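Local coordinates for Non-structural polyprotein (Sindbis virus, PDB 4GUA), which probably cleaves the viral replicase polyprotein with its nsP2 cysteine protease, here still joined to the macro and zinc-binding domains of nsP3, at residues Asn429-Val434 with Asn468-Ala473; His143-Val148 with His237-Glu242. One frame throughout, in Å; residues are numbered along the deposited sequence.

Contact 1: residues Asn429-Val434 with Asn468-Ala473; sequences NAYHAV and NCLTTA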
loop_
_atom_site.group_PDB
_atom_site.type_symbol
_atom_site.label_atom_id
_atom_site.label_comp_id
_atom_site.label_asym_id
_atom_site.label_seq_id
_atom_site.Cartn_x
_atom_site.Cartn_y
_atom_site.Cartn_z
ATOM N N ASN A 429 -1.169 -2.963 18.462
ATOM C CA ASN A 429 -2.331 -2.254 17.937
ATOM C C ASN A 429 -2.536 -0.894 18.592
ATOM O O ASN A 429 -2.980 0.055 17.945
ATOM C CB ASN A 429 -3.596 -3.099 18.115
ATOM C CG ASN A 429 -3.769 -4.132 17.020
ATOM O OD1 ASN A 429 -3.039 -4.139 16.032
ATOM N ND2 ASN A 429 -4.747 -5.003 17.187
ATOM N N ALA A 430 -2.211 -0.807 19.876
ATOM C CA ALA A 430 -2.286 0.455 20.595
ATOM C C ALA A 430 -1.326 1.426 19.942
ATOM O O ALA A 430 -1.694 2.568 19.639
ATOM C CB ALA A 430 -1.932 0.265 22.058
ATOM N N TYR A 431 -0.094 0.964 19.722
ATOM C CA TYR A 431 0.911 1.784 19.041
ATOM C C TYR A 431 0.486 2.181 17.619
ATOM O O TYR A 431 0.728 3.308 17.188
ATOM C CB TYR A 431 2.258 1.067 18.989
ATOM C CG TYR A 431 3.081 1.158 20.261
ATOM C CD1 TYR A 431 3.556 2.383 20.722
ATOM C CD2 TYR A 431 3.416 0.012 20.978
ATOM C CE1 TYR A 431 4.324 2.464 21.875
ATOM C CE2 TYR A 431 4.181 0.084 22.128
ATOM C CZ TYR A 431 4.634 1.311 22.574
ATOM O OH TYR A 431 5.400 1.386 23.718
ATOM N N HIS A 432 -0.139 1.262 16.891
ATOM C CA HIS A 432 -0.586 1.557 15.529
ATOM C C HIS A 432 -1.669 2.622 15.543
ATOM O O HIS A 432 -1.766 3.425 14.616
ATOM C CB HIS A 432 -1.110 0.301 14.833
ATOM C CG HIS A 432 -0.035 -0.535 14.209
ATOM N ND1 HIS A 432 0.937 -0.006 13.388
ATOM C CD2 HIS A 432 0.224 -1.862 14.291
ATOM C CE1 HIS A 432 1.747 -0.971 12.991
ATOM N NE2 HIS A 432 1.335 -2.106 13.523
ATOM N N ALA A 433 -2.491 2.605 16.589
ATOM C CA ALA A 433 -3.568 3.576 16.737
ATOM C C ALA A 433 -2.992 4.960 17.019
ATOM O O ALA A 433 -3.471 5.966 16.484
ATOM C CB ALA A 433 -4.499 3.151 17.851
ATOM N N VAL A 434 -1.963 5.012 17.861
ATOM C CA VAL A 434 -1.244 6.258 18.091
ATOM C C VAL A 434 -0.754 6.781 16.743
ATOM O O VAL A 434 -0.907 7.959 16.428
ATOM C CB VAL A 434 -0.037 6.067 19.044
ATOM C CG1 VAL A 434 0.807 7.334 19.113
ATOM C CG2 VAL A 434 -0.505 5.658 20.438
ATOM N N ASN A 468 9.943 -2.246 20.329
ATOM C CA ASN A 468 9.856 -2.764 18.977
ATOM C C ASN A 468 8.488 -2.470 18.366
ATOM O O ASN A 468 8.387 -2.127 17.192
ATOM C CB ASN A 468 10.144 -4.263 18.939
ATOM C CG ASN A 468 10.049 -4.825 17.542
ATOM O OD1 ASN A 468 10.893 -4.538 16.692
ATOM N ND2 ASN A 468 9.009 -5.616 17.286
ATOM N N CYS A 469 7.436 -2.614 19.162
ATOM C CA CYS A 469 6.101 -2.276 18.695
ATOM C C CYS A 469 5.985 -0.776 18.436
ATOM O O CYS A 469 5.344 -0.344 17.477
ATOM C CB CYS A 469 5.052 -2.703 19.719
ATOM S SG CYS A 469 4.914 -4.485 19.944
ATOM N N LEU A 470 6.611 0.014 19.299
ATOM C CA LEU A 470 6.582 1.463 19.163
ATOM C C LEU A 470 7.138 1.900 17.806
ATOM O O LEU A 470 6.480 2.641 17.071
ATOM C CB LEU A 470 7.380 2.107 20.299
ATOM C CG LEU A 470 7.312 3.631 20.415
ATOM C CD1 LEU A 470 7.625 4.057 21.836
ATOM C CD2 LEU A 470 8.268 4.303 19.441
ATOM N N THR A 471 8.349 1.454 17.479
ATOM C CA THR A 471 8.987 1.859 16.225
ATOM C C THR A 471 8.300 1.234 15.017
ATOM O O THR A 471 8.192 1.867 13.967
ATOM C CB THR A 471 10.501 1.517 16.182
ATOM O OG1 THR A 471 10.692 0.108 16.340
ATOM C CG2 THR A 471 11.253 2.252 17.277
ATOM N N THR A 472 7.830 -0.002 15.166
ATOM C CA THR A 472 7.143 -0.681 14.072
ATOM C C THR A 472 5.981 0.189 13.630
ATOM O O THR A 472 5.759 0.398 12.436
ATOM C CB THR A 472 6.587 -2.055 14.488
ATOM O OG1 THR A 472 7.660 -2.957 14.784
ATOM C CG2 THR A 472 5.739 -2.640 13.372
ATOM N N ALA A 473 5.247 0.698 14.611
ATOM C CA ALA A 473 4.103 1.557 14.351
ATOM C C ALA A 473 4.515 2.955 13.878
ATOM O O ALA A 473 3.940 3.485 12.928
ATOM C CB ALA A 473 3.237 1.662 15.602
#
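Y431 lays one face of its ring over L470 where two helices of the macro domain pack side by side. Helix 463-474 is the connection of a beta-alpha-beta crossover between parallel strands 445-448 and 480-484. Helix 420-440 is its neighbour. The axes of the two segments approach to 8.3 Å, at an angle of 35° between their directions.

CG of Y431 is anti to the carbonyl carbon (chi1 -81°), and from there the ring reaches across the interface. CA of L470 lies 3.5 Å from the ring plane, over the centre. CB of L470 makes a CH-pi contact, 3.8 Å from the centroid of the Y431 ring. The leucine branch then passes the CE1 side of the ring. C469 comes up obliquely near CD2, on the same side of the ring plane as L470, with its CB 3.4 Å from CD2 of Y431. Beyond the apolar ring, the Y431 hydroxyl is hydrogen-bonded to S466 and to the backbone N of L451. These bonds hold the far end of the side chain.

The backbones are nearest at H432 and A473, whose CA atoms are 4.8 Å apart. The small side chain of A473 is consistent with this. Its CB sits 3.4 Å from the carbonyl O of Y431 and also meets the H432 ring at ND1. NE2 of H432 bonds to the carbonyl O of L653. Within helix 463-474, N468 O accepts from both N and OG1 of T472, and the two donors reach it from opposite faces of the carbonyl plane.

Contact 2: residues His143-Val148 with His237-Glu242; sequences HNLVPV and HFQQCE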
loop_
_atom_site.group_PDB
_atom_site.type_symbol
_atom_site.label_atom_id
_atom_site.label_comp_id
_atom_site.label_asym_id
_atom_site.label_seq_id
_atom_site.Cartn_x
_atom_site.Cartn_y
_atom_site.Cartn_z
ATOM N N HIS A 143 -12.162 7.883 -22.444
ATOM C CA HIS A 143 -13.310 7.449 -21.664
ATOM C C HIS A 143 -12.961 6.283 -20.752
ATOM O O HIS A 143 -11.907 5.674 -20.900
ATOM C CB HIS A 143 -14.441 7.065 -22.610
ATOM C CG HIS A 143 -14.986 8.226 -23.378
ATOM N ND1 HIS A 143 -16.209 8.797 -23.100
ATOM C CD2 HIS A 143 -14.461 8.942 -24.400
ATOM C CE1 HIS A 143 -16.419 9.806 -23.924
ATOM N NE2 HIS A 143 -15.371 9.918 -24.721
ATOM N N ASN A 144 -13.850 5.977 -19.806
ATOM C CA ASN A 144 -13.555 4.998 -18.766
ATOM C C ASN A 144 -12.182 5.281 -18.146
ATOM O O ASN A 144 -11.331 4.393 -18.051
ATOM C CB ASN A 144 -13.626 3.579 -19.323
ATOM C CG ASN A 144 -15.053 3.081 -19.462
ATOM O OD1 ASN A 144 -16.002 3.796 -19.150
ATOM N ND2 ASN A 144 -15.210 1.845 -19.942
ATOM N N LEU A 145 -11.994 6.533 -17.724
ATOM C CA LEU A 145 -10.732 7.010 -17.168
ATOM C C LEU A 145 -10.450 6.487 -15.755
ATOM O O LEU A 145 -9.295 6.343 -15.363
ATOM C CB LEU A 145 -10.695 8.548 -17.196
ATOM C CG LEU A 145 -10.826 9.175 -18.597
ATOM C CD1 LEU A 145 -10.880 10.678 -18.541
ATOM C CD2 LEU A 145 -9.686 8.757 -19.494
ATOM N N VAL A 146 -11.491 6.208 -14.984
ATOM C CA VAL A 146 -11.290 5.619 -13.667
ATOM C C VAL A 146 -12.062 4.309 -13.586
ATOM O O VAL A 146 -13.230 4.240 -13.979
ATOM C CB VAL A 146 -11.788 6.562 -12.544
ATOM C CG1 VAL A 146 -11.431 6.007 -11.186
ATOM C CG2 VAL A 146 -11.197 7.948 -12.700
ATOM N N PRO A 147 -11.425 3.264 -13.050
ATOM C CA PRO A 147 -12.124 1.989 -12.871
ATOM C C PRO A 147 -13.129 2.113 -11.736
ATOM O O PRO A 147 -12.745 2.560 -10.655
ATOM C CB PRO A 147 -10.996 1.028 -12.501
ATOM C CG PRO A 147 -10.015 1.892 -11.796
ATOM C CD PRO A 147 -10.069 3.234 -12.476
ATOM N N VAL A 148 -14.364 1.678 -11.937
ATOM C CA VAL A 148 -15.403 1.957 -10.950
ATOM C C VAL A 148 -15.332 1.004 -9.759
ATOM O O VAL A 148 -15.884 1.287 -8.696
ATOM C CB VAL A 148 -16.817 1.897 -11.579
ATOM C CG1 VAL A 148 -17.212 0.458 -11.883
ATOM C CG2 VAL A 148 -17.823 2.534 -10.655
ATOM N N HIS A 237 -5.590 12.000 -14.227
ATOM C CA HIS A 237 -4.568 11.691 -13.244
ATOM C C HIS A 237 -4.361 10.183 -13.168
ATOM O O HIS A 237 -3.247 9.692 -13.299
ATOM C CB HIS A 237 -4.975 12.238 -11.877
ATOM C CG HIS A 237 -3.898 12.142 -10.842
ATOM N ND1 HIS A 237 -4.057 12.594 -9.549
ATOM C CD2 HIS A 237 -2.637 11.649 -10.913
ATOM C CE1 HIS A 237 -2.950 12.379 -8.865
ATOM N NE2 HIS A 237 -2.071 11.808 -9.669
ATOM N N PHE A 238 -5.434 9.449 -12.909
ATOM C CA PHE A 238 -5.385 7.997 -12.979
ATOM C C PHE A 238 -4.661 7.510 -14.230
ATOM O O PHE A 238 -3.825 6.605 -14.149
ATOM C CB PHE A 238 -6.794 7.403 -12.949
ATOM C CG PHE A 238 -6.802 5.925 -12.710
ATOM C CD1 PHE A 238 -6.705 5.034 -13.773
ATOM C CD2 PHE A 238 -6.859 5.421 -11.421
ATOM C CE1 PHE A 238 -6.694 3.662 -13.553
ATOM C CE2 PHE A 238 -6.849 4.057 -11.192
ATOM C CZ PHE A 238 -6.763 3.175 -12.260
ATOM N N GLN A 239 -4.960 8.111 -15.379
ATOM C CA GLN A 239 -4.330 7.695 -16.629
ATOM C C GLN A 239 -2.843 7.983 -16.602
ATOM O O GLN A 239 -2.053 7.247 -17.174
ATOM C CB GLN A 239 -4.958 8.398 -17.829
ATOM C CG GLN A 239 -4.422 7.922 -19.168
ATOM C CD GLN A 239 -5.318 8.326 -20.326
ATOM O OE1 GLN A 239 -5.387 9.500 -20.691
ATOM N NE2 GLN A 239 -6.011 7.351 -20.908
ATOM N N GLN A 240 -2.469 9.081 -15.962
ATOM C CA GLN A 240 -1.069 9.442 -15.875
ATOM C C GLN A 240 -0.319 8.406 -15.042
ATOM O O GLN A 240 0.800 8.028 -15.378
ATOM C CB GLN A 240 -0.909 10.841 -15.279
ATOM C CG GLN A 240 0.493 11.389 -15.401
ATOM C CD GLN A 240 0.563 12.870 -15.139
ATOM O OE1 GLN A 240 -0.229 13.415 -14.378
ATOM N NE2 GLN A 240 1.523 13.532 -15.762
ATOM N N CYS A 241 -0.941 7.935 -13.963
ATOM C CA CYS A 241 -0.334 6.895 -13.138
ATOM C C CYS A 241 -0.094 5.655 -13.979
ATOM O O CYS A 241 0.998 5.084 -13.949
ATOM C CB CYS A 241 -1.213 6.557 -11.927
ATOM S SG CYS A 241 -1.123 7.774 -10.581
ATOM N N GLU A 242 -1.126 5.240 -14.712
ATOM C CA GLU A 242 -1.033 4.091 -15.603
ATOM C C GLU A 242 0.158 4.219 -16.550
ATOM O O GLU A 242 1.000 3.334 -16.604
ATOM C CB GLU A 242 -2.325 3.931 -16.418
ATOM C CG GLU A 242 -3.544 3.503 -15.609
ATOM C CD GLU A 242 -4.786 3.296 -16.481
ATOM O OE1 GLU A 242 -5.176 4.235 -17.209
ATOM O OE2 GLU A 242 -5.374 2.189 -16.444
#
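F238 holds CG anti to its backbone nitrogen (chi1 -167°), which carries the phenyl ring out from the start of helix 237-257 to P147. L145 has CG opposite its own carbonyl carbon instead (chi1 -60°), which leaves CD2 near the amide of Q239. The two side groups from the helix thus meet the loop at two separate places.

The main meeting is between a proline ring and a phenyl face. CD of P147 lies over one face of F238, 3.5 Å from the centroid and 21° off the ring normal. This is a CH-pi contact, displaced toward the rim of the ring at CZ. CG of P147 follows behind, also nearest CZ. The two side chains come at each other from opposite directions. The carbonyl O of L145 approaches the same ring obliquely, 3.3 Å from CD1 of F238. V146 adds only a loose touch, with its CG2 4.4 Å from CB of F238.

L145 and Q239 cross at an angle, CD2 of the leucine 4.2 Å from NE2 of the glutamine. This is simple packing. The Q239 amide has its polar partners elsewhere: OE1 bonds to N of N235 and NE2 to O of A141. Through NE2 the helix is thus tied to the same loop, at a residue just ahead of 143-148, while OE1 turns back to the chain just before the helix.

Helix 52-64 lines the same interface, with I61 touching F238 and K62 touching Q239. Helix 237-257 links parallel strands 224-227 and 263-269 in a beta-alpha-beta crossover. The contact joins a loop of the papain-like protease domain to a helix of the methyltransferase-like domain, the two-domain architecture of alphavirus nsP2 proteases.

Contact 1 lies in the nsP3 part of the polyprotein and contact 2 in the nsP2 part. Their centres are 35 Å apart, on opposite sides of the centre of the chain. The nearest atoms stay about 24 Å apart, so the two do not touch. In sequence, contact 2 is complete before contact 1 opens. Both are buried, with an aromatic ring taking a CH-pi contact on one face. They differ in reach: contact 1 is internal to the macro domain, while contact 2 joins two domains. H432 connects contact 1 to L653 of the zinc-binding region, where C605, C607, C630 and C648 hold the zinc.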